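Local structure of DNA double-strand break repair nuclease NurA (Sulfolobus solfataricus, 2YGK) at residues T51-G63 and Y72-K84. The protein processes DNA ends as a manganese-dependent nuclease, probably acting with the helicase HerA to resect the 5' strand during double-strand break repair. Numbering follows the deposited sequence.
Sequences TCKFVAIDGGSFG and YAVGAESVIGDNK. With MN (manganese (II) ion), chain C.
Phe54 turns the edge of its ring to Gly81, whose O lies in the ring plane, 3.8 Å from CD2; Gly81, lacking a side chain, leaves the ring no side-chain neighbour at the directly paired position. At the other end, Phe62 meets Ala73 obliquely, Phe62 CE1 lying 3.5 Å from Ala73 CB. Phe62 CG stands between backbone N and carbonyl carbon (chi1 89°), bringing the ring against this small methyl, while Phe311 meets the same ring. Between these ends, paired backbone bonds zip the strands together in antiparallel register, from Phe54 with Gly81 to Phe62 with Ala73; Gly81 N to Phe54 O is short, 2.7 Å. On the face carrying Val55 and Ile57, β-branched residues suit the extended strands: Val55 CG2 touches Ile80 CD1 at 4.2 Å, and Ile57 CG1 lies against Ser78 CB. At the exposed end, Lys53 runs alongside Asp82 to a weak salt bridge, NZ to OD2 3.5 Å, while Gly85 N hydrogen-bonds Asp82 OD1. Asp58 OD1 binds manganese at 2.4 Å; Gly59 N also approaches it from the anti side, tilted out of the carboxylate plane, in a doubtfully short contact. The β-hairpin thus contributes Asp58, and the adjacent parallel strand Asp133, to the manganese site of an RNase H-like nuclease fold.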
loop_
_atom_site.group_PDB
_atom_site.type_symbol
_atom_site.label_atom_id
_atom_site.label_comp_id
_atom_site.label_asym_id
_atom_site.label_seq_id
_atom_site.Cartn_x
_atom_site.Cartn_y
_atom_site.Cartn_z
ATOM N N THR A 51 -9.815 19.089 34.688
ATOM C CA THR A 51 -8.456 19.618 34.785
ATOM C C THR A 51 -7.401 18.532 34.771
ATOM O O THR A 51 -7.056 17.995 35.831
ATOM C CB THR A 51 -8.233 20.369 36.097
ATOM O OG1 THR A 51 -9.180 21.439 36.199
ATOM C CG2 THR A 51 -6.779 20.918 36.167
ATOM N N CYS A 52 -6.849 18.249 33.601
ATOM C CA CYS A 52 -5.951 17.123 33.442
ATOM C C CYS A 52 -5.233 17.216 32.076
ATOM O O CYS A 52 -5.852 17.531 31.057
ATOM C CB CYS A 52 -6.764 15.832 33.581
ATOM S SG CYS A 52 -5.973 14.393 32.910
ATOM N N LYS A 53 -3.933 16.961 32.066
ATOM C CA LYS A 53 -3.099 17.330 30.938
ATOM C C LYS A 53 -2.713 16.124 30.116
ATOM O O LYS A 53 -2.221 15.132 30.643
ATOM C CB LYS A 53 -1.850 18.079 31.413
ATOM C CG LYS A 53 -1.986 19.584 31.414
ATOM C CD LYS A 53 -0.734 20.210 32.011
ATOM C CE LYS A 53 -0.676 21.735 31.842
ATOM N NZ LYS A 53 -1.719 22.357 32.730
ATOM N N PHE A 54 -2.944 16.242 28.812
ATOM C CA PHE A 54 -2.677 15.187 27.853
ATOM C C PHE A 54 -1.635 15.669 26.895
ATOM O O PHE A 54 -1.762 16.785 26.365
ATOM C CB PHE A 54 -3.929 14.880 27.048
ATOM C CG PHE A 54 -5.065 14.370 27.878
ATOM C CD1 PHE A 54 -5.200 13.014 28.128
ATOM C CD2 PHE A 54 -5.982 15.252 28.432
ATOM C CE1 PHE A 54 -6.249 12.544 28.915
ATOM C CE2 PHE A 54 -7.038 14.787 29.199
ATOM C CZ PHE A 54 -7.164 13.424 29.452
ATOM N N VAL A 55 -0.599 14.846 26.677
ATOM C CA VAL A 55 0.352 15.069 25.598
ATOM C C VAL A 55 0.003 14.041 24.538
ATOM O O VAL A 55 0.074 12.841 24.789
ATOM C CB VAL A 55 1.833 14.885 26.054
ATOM C CG1 VAL A 55 2.795 14.984 24.844
ATOM C CG2 VAL A 55 2.210 15.897 27.109
ATOM N N ALA A 56 -0.349 14.495 23.345
ATOM C CA ALA A 56 -0.631 13.599 22.225
ATOM C C ALA A 56 0.522 13.620 21.202
ATOM O O ALA A 56 1.112 14.643 20.955
ATOM C CB ALA A 56 -1.909 14.000 21.550
ATOM N N ILE A 57 0.807 12.467 20.613
ATOM C CA ILE A 57 1.800 12.351 19.608
ATOM C C ILE A 57 1.178 11.647 18.433
ATOM O O ILE A 57 0.556 10.579 18.617
ATOM C CB ILE A 57 3.024 11.525 20.073
ATOM C CG1 ILE A 57 3.789 12.236 21.222
ATOM C CG2 ILE A 57 4.013 11.287 18.895
ATOM C CD1 ILE A 57 3.563 11.615 22.591
ATOM N N ASP A 58 1.355 12.240 17.236
ATOM C CA ASP A 58 1.115 11.539 15.985
ATOM C C ASP A 58 2.178 11.823 14.950
ATOM O O ASP A 58 2.999 12.779 15.110
ATOM C CB ASP A 58 -0.247 11.921 15.400
ATOM C CG ASP A 58 -0.845 10.803 14.555
ATOM O OD1 ASP A 58 -0.133 9.910 14.104
ATOM O OD2 ASP A 58 -2.072 10.764 14.402
ATOM N N GLY A 59 2.118 11.074 13.842
ATOM C CA GLY A 59 3.114 11.218 12.790
ATOM C C GLY A 59 2.572 11.122 11.390
ATOM O O GLY A 59 1.463 10.595 11.168
ATOM N N GLY A 60 3.365 11.642 10.449
ATOM C CA GLY A 60 3.000 11.703 9.035
ATOM C C GLY A 60 4.221 11.398 8.215
ATOM O O GLY A 60 5.335 11.645 8.674
ATOM N N SER A 61 4.009 10.879 7.004
ATOM C CA SER A 61 5.094 10.452 6.151
ATOM C C SER A 61 4.641 10.192 4.725
ATOM O O SER A 61 3.476 9.996 4.479
ATOM C CB SER A 61 5.672 9.121 6.639
ATOM O OG SER A 61 4.869 8.078 6.102
ATOM N N PHE A 62 5.597 10.169 3.803
ATOM C CA PHE A 62 5.326 9.772 2.453
ATOM C C PHE A 62 6.648 9.529 1.755
ATOM O O PHE A 62 7.686 10.017 2.188
ATOM C CB PHE A 62 4.487 10.825 1.703
ATOM C CG PHE A 62 5.293 11.864 1.007
ATOM C CD1 PHE A 62 5.802 12.952 1.717
ATOM C CD2 PHE A 62 5.574 11.741 -0.362
ATOM C CE1 PHE A 62 6.577 13.925 1.070
ATOM C CE2 PHE A 62 6.368 12.693 -1.029
ATOM C CZ PHE A 62 6.878 13.789 -0.303
ATOM N N GLY A 63 6.575 8.773 0.675
ATOM C CA GLY A 63 7.726 8.533 -0.173
ATOM C C GLY A 63 7.282 8.333 -1.592
ATOM O O GLY A 63 6.338 7.597 -1.834
ATOM N N TYR A 72 11.593 10.829 0.382
ATOM C CA TYR A 72 10.655 10.741 1.485
ATOM C C TYR A 72 10.731 11.908 2.446
ATOM O O TYR A 72 11.698 12.653 2.498
ATOM C CB TYR A 72 10.899 9.478 2.287
ATOM C CG TYR A 72 12.184 9.532 3.065
ATOM C CD1 TYR A 72 13.383 9.101 2.501
ATOM C CD2 TYR A 72 12.212 10.047 4.343
ATOM C CE1 TYR A 72 14.571 9.153 3.217
ATOM C CE2 TYR A 72 13.378 10.104 5.060
ATOM C CZ TYR A 72 14.567 9.654 4.497
ATOM O OH TYR A 72 15.743 9.720 5.238
ATOM N N ALA A 73 9.696 12.000 3.256
ATOM C CA ALA A 73 9.596 13.009 4.264
ATOM C C ALA A 73 8.798 12.409 5.392
ATOM O O ALA A 73 7.737 11.848 5.176
ATOM C CB ALA A 73 8.907 14.220 3.703
ATOM N N VAL A 74 9.318 12.529 6.597
ATOM C CA VAL A 74 8.637 12.070 7.804
ATOM C C VAL A 74 8.560 13.241 8.767
ATOM O O VAL A 74 9.418 14.151 8.723
ATOM C CB VAL A 74 9.438 10.962 8.506
ATOM C CG1 VAL A 74 9.428 9.666 7.675
ATOM C CG2 VAL A 74 10.868 11.453 8.786
ATOM N N GLY A 75 7.564 13.204 9.651
ATOM C CA GLY A 75 7.412 14.224 10.656
ATOM C C GLY A 75 6.537 13.746 11.812
ATOM O O GLY A 75 5.579 13.017 11.626
ATOM N N ALA A 76 6.872 14.163 13.014
ATOM C CA ALA A 76 6.043 13.850 14.150
ATOM C C ALA A 76 5.929 15.104 15.007
ATOM O O ALA A 76 6.807 15.978 14.981
ATOM C CB ALA A 76 6.608 12.656 14.938
ATOM N N GLU A 77 4.832 15.190 15.735
ATOM C CA GLU A 77 4.570 16.305 16.599
ATOM C C GLU A 77 3.990 15.840 17.925
ATOM O O GLU A 77 3.152 14.958 17.958
ATOM C CB GLU A 77 3.579 17.212 15.900
ATOM C CG GLU A 77 3.235 18.465 16.656
ATOM C CD GLU A 77 2.409 19.401 15.825
ATOM O OE1 GLU A 77 1.222 19.265 15.732
ATOM O OE2 GLU A 77 2.910 20.303 15.209
ATOM N N SER A 78 4.458 16.434 19.015
ATOM C CA SER A 78 3.812 16.307 20.311
ATOM C C SER A 78 2.939 17.554 20.524
ATOM O O SER A 78 3.273 18.663 20.083
ATOM C CB SER A 78 4.833 16.135 21.463
ATOM O OG SER A 78 5.661 17.284 21.590
ATOM N N VAL A 79 1.819 17.333 21.196
ATOM C CA VAL A 79 0.820 18.352 21.432
ATOM C C VAL A 79 0.342 18.227 22.882
ATOM O O VAL A 79 -0.086 17.142 23.301
ATOM C CB VAL A 79 -0.380 18.165 20.472
ATOM C CG1 VAL A 79 -1.563 18.926 20.962
ATOM C CG2 VAL A 79 -0.020 18.603 19.085
ATOM N N ILE A 80 0.445 19.329 23.638
ATOM C CA ILE A 80 -0.109 19.386 24.994
ATOM C C ILE A 80 -1.504 20.014 24.994
ATOM O O ILE A 80 -1.695 21.109 24.462
ATOM C CB ILE A 80 0.830 20.143 25.991
ATOM C CG1 ILE A 80 0.434 19.838 27.444
ATOM C CG2 ILE A 80 0.808 21.664 25.749
ATOM C CD1 ILE A 80 1.614 19.792 28.413
ATOM N N GLY A 81 -2.471 19.313 25.596
ATOM C CA GLY A 81 -3.856 19.810 25.729
ATOM C C GLY A 81 -4.547 19.624 27.088
ATOM O O GLY A 81 -4.383 18.605 27.752
ATOM N N ASP A 82 -5.314 20.632 27.497
ATOM C CA ASP A 82 -6.263 20.489 28.599
ATOM C C ASP A 82 -7.492 21.334 28.333
ATOM O O ASP A 82 -7.615 21.947 27.270
ATOM C CB ASP A 82 -5.645 20.829 29.978
ATOM C CG ASP A 82 -5.153 22.270 30.081
ATOM O OD1 ASP A 82 -5.045 22.976 29.061
ATOM O OD2 ASP A 82 -4.840 22.718 31.203
ATOM N N ASN A 83 -8.419 21.294 29.284
ATOM C CA ASN A 83 -9.527 22.232 29.375
ATOM C C ASN A 83 -9.206 23.599 28.780
ATOM O O ASN A 83 -9.922 24.082 27.910
ATOM C CB ASN A 83 -9.920 22.420 30.858
ATOM C CG ASN A 83 -10.529 21.169 31.460
ATOM O OD1 ASN A 83 -10.637 20.117 30.785
ATOM N ND2 ASN A 83 -10.920 21.254 32.741
ATOM N N LYS A 84 -8.130 24.208 29.261
ATOM C CA LYS A 84 -7.811 25.602 28.937
ATOM C C LYS A 84 -7.324 25.747 27.499
ATOM O O LYS A 84 -7.554 26.770 26.870
ATOM C CB LYS A 84 -6.705 26.156 29.839
ATOM C CG LYS A 84 -6.965 26.093 31.308
ATOM C CD LYS A 84 -5.787 26.682 32.099
ATOM C CE LYS A 84 -6.284 27.629 33.219
ATOM N NZ LYS A 84 -5.170 28.234 34.014
HETATM MN MN MN C . -0.529 7.925 12.813
#